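Local coordinates for mbGIPC protein (Monosiga brevicollis, PDB 6X1X), which probably binds short peptide motifs of partner proteins through this PDZ domain, one part of a longer GIPC-family protein from a choanoflagellate, at residues 26-38 with 43-55. Sequence-based numbering, arbitrary orientation. Where two conformers were deposited one is given.
Sequences GAGYAFIKKIRED and RVANVAVGDHIAK
Ile32 reaches across to 43-55 with every atom of its side chain. Its CB sits 3.7 Å from Asp51 O; CG2 heads for Val49 CA, while CG1, anti to the carbonyl carbon (chi1 -62°), crosses Ile53 and meets its CD1. At the tip, CD1 presses on Val47 CG2 at a tight 3.5 Å. The backbone of Ile32 is gripped at both ends: its N donates to Asp51 O, and its O takes Gly50 N at 2.8 Å, in the carbonyl plane. Ile53 N to Ala30 O and Ile32 N to Asp51 O flank the antiparallel bridge Phe31–His52, with the Gly50 bond beyond it; the bridge joins the two sheets of the PDZ fold: strand 31-35, paired with 20-23, and strand 52-56, paired with 81-87. Over one face of the His52 imidazole lies Phe31 CB, 3.9 Å from the ring centroid, a CH-pi contact, while Tyr29 O comes to the ring edge near CD2. Replacing His52 by alanine is likely to take this flat support from Phe31 CB and open a gap beside Tyr29. Further along, Ile35 CD1 packs on the Ala48–Val49 peptide. In one of two conformers of Asp38, OD1 takes Arg43 NH1 at 2.7 Å, a less certain salt bridge.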
ATOM      1  N   GLY A  26      -5.508  -4.162  14.473  1.00 13.80           N
ATOM      2  CA  GLY A  26      -5.977  -5.423  15.009  1.00 16.36           C
ATOM      3  C   GLY A  26      -7.165  -6.021  14.286  1.00 16.88           C
ATOM      4  O   GLY A  26      -7.567  -7.147  14.614  1.00 19.69           O
ATOM      5  N   ALA A  27      -7.745  -5.305  13.327  1.00 16.89           N
ATOM      6  CA  ALA A  27      -8.845  -5.828  12.534  1.00 15.78           C
ATOM      7  C   ALA A  27      -8.862  -5.117  11.190  1.00 20.27           C
ATOM      8  O   ALA A  27      -8.287  -4.038  11.028  1.00 18.43           O
ATOM      9  CB  ALA A  27     -10.191  -5.654  13.250  1.00 20.47           C
ATOM     10  N   GLY A  28      -9.536  -5.733  10.223  1.00 15.93           N
ATOM     11  CA  GLY A  28      -9.661  -5.137   8.909  1.00 14.90           C
ATOM     12  C   GLY A  28      -8.401  -5.269   8.082  1.00 12.97           C
ATOM     13  O   GLY A  28      -7.794  -6.340   8.043  1.00 13.74           O
ATOM     14  N   TYR A  29      -7.989  -4.191   7.426  1.00 11.59           N
ATOM     15  CA  TYR A  29      -6.854  -4.205   6.519  1.00 11.25           C
ATOM     16  C   TYR A  29      -5.676  -3.451   7.119  1.00  9.63           C
ATOM     17  O   TYR A  29      -5.845  -2.513   7.906  1.00 11.29           O
ATOM     18  CB  TYR A  29      -7.225  -3.537   5.195  1.00 11.05           C
ATOM     19  CG  TYR A  29      -8.325  -4.243   4.429  1.00 12.72           C
ATOM     20  CD1 TYR A  29      -9.665  -3.997   4.707  1.00 18.06           C
ATOM     21  CD2 TYR A  29      -8.022  -5.167   3.434  1.00 11.21           C
ATOM     22  CE1 TYR A  29     -10.670  -4.649   4.006  1.00 18.91           C
ATOM     23  CE2 TYR A  29      -9.020  -5.813   2.719  1.00 13.61           C
ATOM     24  CZ  TYR A  29     -10.337  -5.553   3.014  1.00 15.35           C
ATOM     25  OH  TYR A  29     -11.327  -6.202   2.310  1.00 20.59           O
ATOM     26  N   ALA A  30      -4.474  -3.845   6.715  1.00  8.46           N
ATOM     27  CA  ALA A  30      -3.309  -3.035   7.026  1.00  8.79           C
ATOM     28  C   ALA A  30      -3.399  -1.724   6.255  1.00  7.03           C
ATOM     29  O   ALA A  30      -4.040  -1.642   5.204  1.00  8.95           O
ATOM     30  CB  ALA A  30      -2.037  -3.793   6.655  1.00 10.18           C
ATOM     31  N   PHE A  31      -2.766  -0.684   6.788  1.00  6.30           N
ATOM     32  CA  PHE A  31      -2.857   0.626   6.164  1.00  7.05           C
ATOM     33  C   PHE A  31      -1.496   1.297   6.120  1.00  5.71           C
ATOM     34  O   PHE A  31      -0.564   0.950   6.849  1.00  5.82           O
ATOM     35  CB  PHE A  31      -3.881   1.528   6.859  1.00  8.93           C
ATOM     36  CG  PHE A  31      -3.520   1.865   8.266  1.00 12.93           C
ATOM     37  CD1 PHE A  31      -3.874   1.030   9.315  1.00 15.87           C
ATOM     38  CD2 PHE A  31      -2.813   3.017   8.543  1.00 15.71           C
ATOM     39  CE1 PHE A  31      -3.528   1.352  10.620  1.00 17.77           C
ATOM     40  CE2 PHE A  31      -2.467   3.343   9.838  1.00 20.39           C
ATOM     41  CZ  PHE A  31      -2.824   2.508  10.874  1.00 20.26           C
ATOM     42  N   ILE A  32      -1.409   2.282   5.235  1.00  5.98           N
ATOM     43  CA  ILE A  32      -0.177   3.017   5.003  1.00  6.09           C
ATOM     44  C   ILE A  32      -0.126   4.161   6.003  1.00  6.44           C
ATOM     45  O   ILE A  32      -0.935   5.094   5.950  1.00  8.41           O
ATOM     46  CB  ILE A  32      -0.089   3.521   3.561  1.00  7.44           C
ATOM     47  CG1 ILE A  32      -0.083   2.331   2.610  1.00  7.43           C
ATOM     48  CG2 ILE A  32       1.164   4.361   3.364  1.00  8.61           C
ATOM     49  CD1 ILE A  32      -0.135   2.713   1.147  1.00 11.16           C
ATOM     50  N   LYS A  33       0.830   4.090   6.913  1.00  6.25           N
ATOM     51  CA  LYS A  33       0.999   5.095   7.946  1.00  7.89           C
ATOM     52  C   LYS A  33       1.900   6.230   7.488  1.00  5.68           C
ATOM     53  O   LYS A  33       1.657   7.391   7.834  1.00  7.90           O
ATOM     54  CB  LYS A  33       1.598   4.425   9.183  1.00 10.01           C
ATOM     55  CG  LYS A  33       1.563   5.251  10.444  1.00 11.25           C
ATOM     56  CD  LYS A  33       2.126   4.446  11.606  1.00 16.43           C
ATOM     57  CE  LYS A  33       2.075   5.234  12.905  1.00 21.05           C
ATOM     58  NZ  LYS A  33       0.672   5.513  13.319  1.00 29.59           N
ATOM     59  N   LYS A  34       2.949   5.912   6.728  1.00  5.70           N
ATOM     60  CA  LYS A  34       3.873   6.915   6.219  1.00  5.93           C
ATOM     61  C   LYS A  34       4.358   6.484   4.850  1.00  5.51           C
ATOM     62  O   LYS A  34       4.445   5.289   4.551  1.00  5.08           O
ATOM     63  CB  LYS A  34       5.107   7.089   7.118  1.00  6.81           C
ATOM     64  CG  LYS A  34       4.786   7.406   8.575  1.00 10.45           C
ATOM     65  CD  LYS A  34       6.032   7.584   9.428  1.00 12.99           C
ATOM     66  CE  LYS A  34       5.659   7.973  10.855  1.00 17.51           C
ATOM     67  NZ  LYS A  34       6.858   8.260  11.693  1.00 19.45           N
ATOM     68  N   ILE A  35       4.687   7.474   4.029  1.00  5.11           N
ATOM     69  CA  ILE A  35       5.351   7.262   2.752  1.00  5.41           C
ATOM     70  C   ILE A  35       6.569   8.167   2.743  1.00  4.64           C
ATOM     71  O   ILE A  35       6.437   9.394   2.790  1.00  6.88           O
ATOM     72  CB  ILE A  35       4.431   7.578   1.563  1.00  4.81           C
ATOM     73  CG1 ILE A  35       3.206   6.655   1.593  1.00  5.73           C
ATOM     74  CG2 ILE A  35       5.205   7.404   0.259  1.00  6.64           C
ATOM     75  CD1 ILE A  35       2.176   6.966   0.510  1.00  7.83           C
ATOM     76  N   ARG A  36       7.751   7.569   2.699  1.00  4.73           N
ATOM     77  CA  ARG A  36       8.980   8.330   2.841  1.00  5.29           C
ATOM     78  C   ARG A  36       9.200   9.229   1.631  1.00  5.34           C
ATOM     79  O   ARG A  36       8.987   8.829   0.487  1.00  5.63           O
ATOM     80  CB  ARG A  36      10.144   7.361   2.985  1.00  4.73           C
ATOM     81  CG  ARG A  36      11.477   8.028   3.310  1.00  6.06           C
ATOM     82  CD  ARG A  36      12.581   7.010   3.570  1.00  6.23           C
ATOM     83  NE  ARG A  36      12.286   6.125   4.692  1.00  6.22           N
ATOM     84  CZ  ARG A  36      12.597   6.385   5.956  1.00  5.95           C
ATOM     85  NH1 ARG A  36      13.187   7.532   6.287  1.00  7.61           N
ATOM     86  NH2 ARG A  36      12.298   5.500   6.898  1.00  8.91           N
ATOM     87  N   GLU A  37       9.618  10.463   1.900  0.51  6.07           N
ATOM     88  CA  GLU A  37       9.977  11.393   0.838  0.51  6.58           C
ATOM     89  C   GLU A  37      11.069  10.797  -0.041  0.51  6.87           C
ATOM     90  O   GLU A  37      11.971  10.109   0.445  0.51  6.82           O
ATOM     91  CB  GLU A  37      10.467  12.701   1.464  0.51 10.71           C
ATOM     92  CG  GLU A  37      10.929  13.760   0.474  0.51 11.81           C
ATOM     93  CD  GLU A  37      11.408  15.030   1.156  0.51 17.36           C
ATOM     94  OE1 GLU A  37      11.729  16.004   0.443  0.51 23.42           O
ATOM     95  OE2 GLU A  37      11.467  15.055   2.404  0.51 24.65           O
ATOM     96  N   ASP A  38      10.976  11.057  -1.350  0.51  6.79           N
ATOM     97  CA  ASP A  38      11.972  10.595  -2.321  0.51  7.29           C
ATOM     98  C   ASP A  38      12.121   9.075  -2.283  0.51  6.87           C
ATOM     99  O   ASP A  38      13.217   8.533  -2.120  0.51  8.44           O
ATOM    100  CB  ASP A  38      13.321  11.307  -2.141  0.51  8.84           C
ATOM    101  CG  ASP A  38      14.320  10.984  -3.250  0.51 11.11           C
ATOM    102  OD1 ASP A  38      13.899  10.552  -4.342  0.51 11.20           O
ATOM    103  OD2 ASP A  38      15.536  11.174  -3.029  0.51 12.67           O
ATOM    104  N   ARG A  43       6.676   8.421  -5.254  1.00  5.07           N
ATOM    105  CA  ARG A  43       6.565   8.731  -6.674  1.00  6.21           C
ATOM    106  C   ARG A  43       5.361   8.084  -7.341  1.00  5.26           C
ATOM    107  O   ARG A  43       5.092   8.372  -8.521  1.00  6.48           O
ATOM    108  CB  ARG A  43       7.855   8.356  -7.412  1.00  6.93           C
ATOM    109  CG  ARG A  43       8.989   9.317  -7.114  1.00  9.48           C
ATOM    110  CD  ARG A  43      10.229   9.009  -7.931  1.00  9.71           C
ATOM    111  NE  ARG A  43      10.980   7.871  -7.414  1.00  9.88           N
ATOM    112  CZ  ARG A  43      11.888   7.965  -6.449  1.00  8.62           C
ATOM    113  NH1 ARG A  43      12.141   9.133  -5.889  1.00  9.02           N
ATOM    114  NH2 ARG A  43      12.539   6.885  -6.047  1.00 10.59           N
ATOM    115  N   VAL A  44       4.611   7.248  -6.635  1.00  5.73           N
ATOM    116  CA  VAL A  44       3.422   6.631  -7.214  1.00  6.90           C
ATOM    117  C   VAL A  44       2.267   7.625  -7.132  1.00  6.81           C
ATOM    118  O   VAL A  44       1.901   8.091  -6.049  1.00  6.94           O
ATOM    119  CB  VAL A  44       3.088   5.313  -6.505  1.00  7.21           C
ATOM    120  CG1 VAL A  44       1.736   4.794  -6.964  1.00 11.26           C
ATOM    121  CG2 VAL A  44       4.181   4.277  -6.765  1.00  7.18           C
ATOM    122  N   ALA A  45       1.684   7.947  -8.290  1.00  7.23           N
ATOM    123  CA  ALA A  45       0.745   9.063  -8.372  1.00  7.85           C
ATOM    124  C   ALA A  45      -0.496   8.853  -7.520  1.00  9.19           C
ATOM    125  O   ALA A  45      -1.050   9.825  -6.995  1.00 12.37           O
ATOM    126  CB  ALA A  45       0.328   9.298  -9.823  1.00  9.13           C
ATOM    127  N   ASN A  46      -0.956   7.613  -7.384  1.00  8.42           N
ATOM    128  CA  ASN A  46      -2.280   7.332  -6.839  1.00  9.78           C
ATOM    129  C   ASN A  46      -2.246   6.515  -5.545  1.00  9.44           C
ATOM    130  O   ASN A  46      -3.156   5.722  -5.292  1.00 11.20           O
ATOM    131  CB  ASN A  46      -3.157   6.649  -7.892  1.00 11.45           C
ATOM    132  CG  ASN A  46      -2.612   5.293  -8.324  1.00 10.61           C
ATOM    133  OD1 ASN A  46      -1.418   5.017  -8.210  1.00 12.80           O
ATOM    134  ND2 ASN A  46      -3.496   4.433  -8.826  1.00 12.30           N
ATOM    135  N   VAL A  47      -1.228   6.698  -4.708  1.00  7.16           N
ATOM    136  CA  VAL A  47      -1.174   6.079  -3.388  1.00  8.12           C
ATOM    137  C   VAL A  47      -0.894   7.172  -2.372  1.00  6.75           C
ATOM    138  O   VAL A  47      -0.097   8.078  -2.634  1.00  7.24           O
ATOM    139  CB  VAL A  47      -0.119   4.951  -3.307  1.00  8.69           C
ATOM    140  CG1 VAL A  47       1.299   5.495  -3.348  1.00 12.62           C
ATOM    141  CG2 VAL A  47      -0.322   4.133  -2.046  1.00 11.29           C
ATOM    142  N   ALA A  48      -1.548   7.094  -1.216  1.00  6.96           N
ATOM    143  CA  ALA A  48      -1.422   8.141  -0.217  1.00  7.42           C
ATOM    144  C   ALA A  48      -1.424   7.549   1.183  1.00  7.11           C
ATOM    145  O   ALA A  48      -1.977   6.474   1.427  1.00  6.96           O
ATOM    146  CB  ALA A  48      -2.570   9.151  -0.312  1.00  9.91           C
ATOM    147  N   VAL A  49      -0.810   8.290   2.109  1.00  7.63           N
ATOM    148  CA  VAL A  49      -0.927   7.967   3.523  1.00  7.87           C
ATOM    149  C   VAL A  49      -2.397   7.834   3.873  1.00  6.83           C
ATOM    150  O   VAL A  49      -3.235   8.631   3.435  1.00  7.60           O
ATOM    151  CB  VAL A  49      -0.244   9.056   4.369  1.00  7.66           C
ATOM    152  CG1 VAL A  49      -0.609   8.910   5.835  1.00 10.73           C
ATOM    153  CG2 VAL A  49       1.265   9.006   4.184  1.00 11.28           C
ATOM    154  N   GLY A  50      -2.719   6.802   4.644  1.00  7.08           N
ATOM    155  CA  GLY A  50      -4.074   6.511   5.039  1.00  9.88           C
ATOM    156  C   GLY A  50      -4.738   5.419   4.227  1.00  9.67           C
ATOM    157  O   GLY A  50      -5.713   4.821   4.697  1.00 11.40           O
ATOM    158  N   ASP A  51      -4.240   5.141   3.024  1.00  8.00           N
ATOM    159  CA  ASP A  51      -4.849   4.113   2.195  1.00  6.95           C
ATOM    160  C   ASP A  51      -4.695   2.751   2.857  1.00  7.87           C
ATOM    161  O   ASP A  51      -3.671   2.452   3.485  1.00  9.19           O
ATOM    162  CB  ASP A  51      -4.180   4.076   0.818  1.00  8.11           C
ATOM    163  CG  ASP A  51      -4.566   5.248  -0.065  1.00  9.36           C
ATOM    164  OD1 ASP A  51      -5.511   5.983   0.269  1.00 10.08           O
ATOM    165  OD2 ASP A  51      -3.917   5.422  -1.123  1.00 11.07           O
ATOM    166  N   HIS A  52      -5.718   1.928   2.722  1.00  7.26           N
ATOM    167  CA  HIS A  52      -5.645   0.545   3.161  1.00  7.40           C
ATOM    168  C   HIS A  52      -5.162  -0.332   2.012  1.00  7.02           C
ATOM    169  O   HIS A  52      -5.453  -0.069   0.839  1.00  7.84           O
ATOM    170  CB  HIS A  52      -7.007   0.076   3.678  1.00 13.15           C
ATOM    171  CG  HIS A  52      -7.353   0.619   5.033  1.00 16.87           C
ATOM    172  ND1 HIS A  52      -7.930   1.858   5.216  1.00 26.70           N
ATOM    173  CD2 HIS A  52      -7.176   0.100   6.272  1.00 17.87           C
ATOM    174  CE1 HIS A  52      -8.108   2.073   6.508  1.00 27.69           C
ATOM    175  NE2 HIS A  52      -7.655   1.023   7.171  1.00 21.19           N
ATOM    176  N   ILE A  53      -4.408  -1.374   2.351  1.00  6.68           N
ATOM    177  CA  ILE A  53      -3.881  -2.304   1.359  1.00  6.42           C
ATOM    178  C   ILE A  53      -4.818  -3.502   1.316  1.00  6.32           C
ATOM    179  O   ILE A  53      -4.833  -4.330   2.233  1.00  7.99           O
ATOM    180  CB  ILE A  53      -2.435  -2.707   1.671  1.00  6.89           C
ATOM    181  CG1 ILE A  53      -1.552  -1.463   1.671  1.00  7.58           C
ATOM    182  CG2 ILE A  53      -1.948  -3.725   0.639  1.00  8.90           C
ATOM    183  CD1 ILE A  53      -0.135  -1.712   2.155  1.00 10.87           C
ATOM    184  N   ALA A  54      -5.597  -3.608   0.247  1.00  6.07           N
ATOM    185  CA  ALA A  54      -6.602  -4.658   0.143  1.00  6.49           C
ATOM    186  C   ALA A  54      -6.057  -5.932  -0.483  1.00  5.81           C
ATOM    187  O   ALA A  54      -6.454  -7.032  -0.078  1.00  6.47           O
ATOM    188  CB  ALA A  54      -7.799  -4.160  -0.670  1.00  8.28           C
ATOM    189  N   LYS A  55      -5.176  -5.799  -1.471  1.00  5.56           N
ATOM    190  CA  LYS A  55      -4.619  -6.943  -2.180  1.00  5.11           C
ATOM    191  C   LYS A  55      -3.216  -6.604  -2.655  1.00  5.25           C
ATOM    192  O   LYS A  55      -2.904  -5.448  -2.940  1.00  6.01           O
ATOM    193  CB  LYS A  55      -5.432  -7.322  -3.426  1.00  7.23           C
ATOM    194  CG  LYS A  55      -6.864  -7.719  -3.166  1.00  8.23           C
ATOM    195  CD  LYS A  55      -7.491  -8.416  -4.362  1.00 11.42           C
ATOM    196  CE  LYS A  55      -8.926  -8.809  -4.044  1.00 15.64           C
ATOM    197  NZ  LYS A  55      -9.598  -9.466  -5.197  1.00 18.35           N
TER
HETATM  198  O   HOH W   1      -4.348  -5.766   4.600  1.00  7.20           O
HETATM  199  O   HOH W   2      14.602   7.120  -4.101  1.00 10.38           O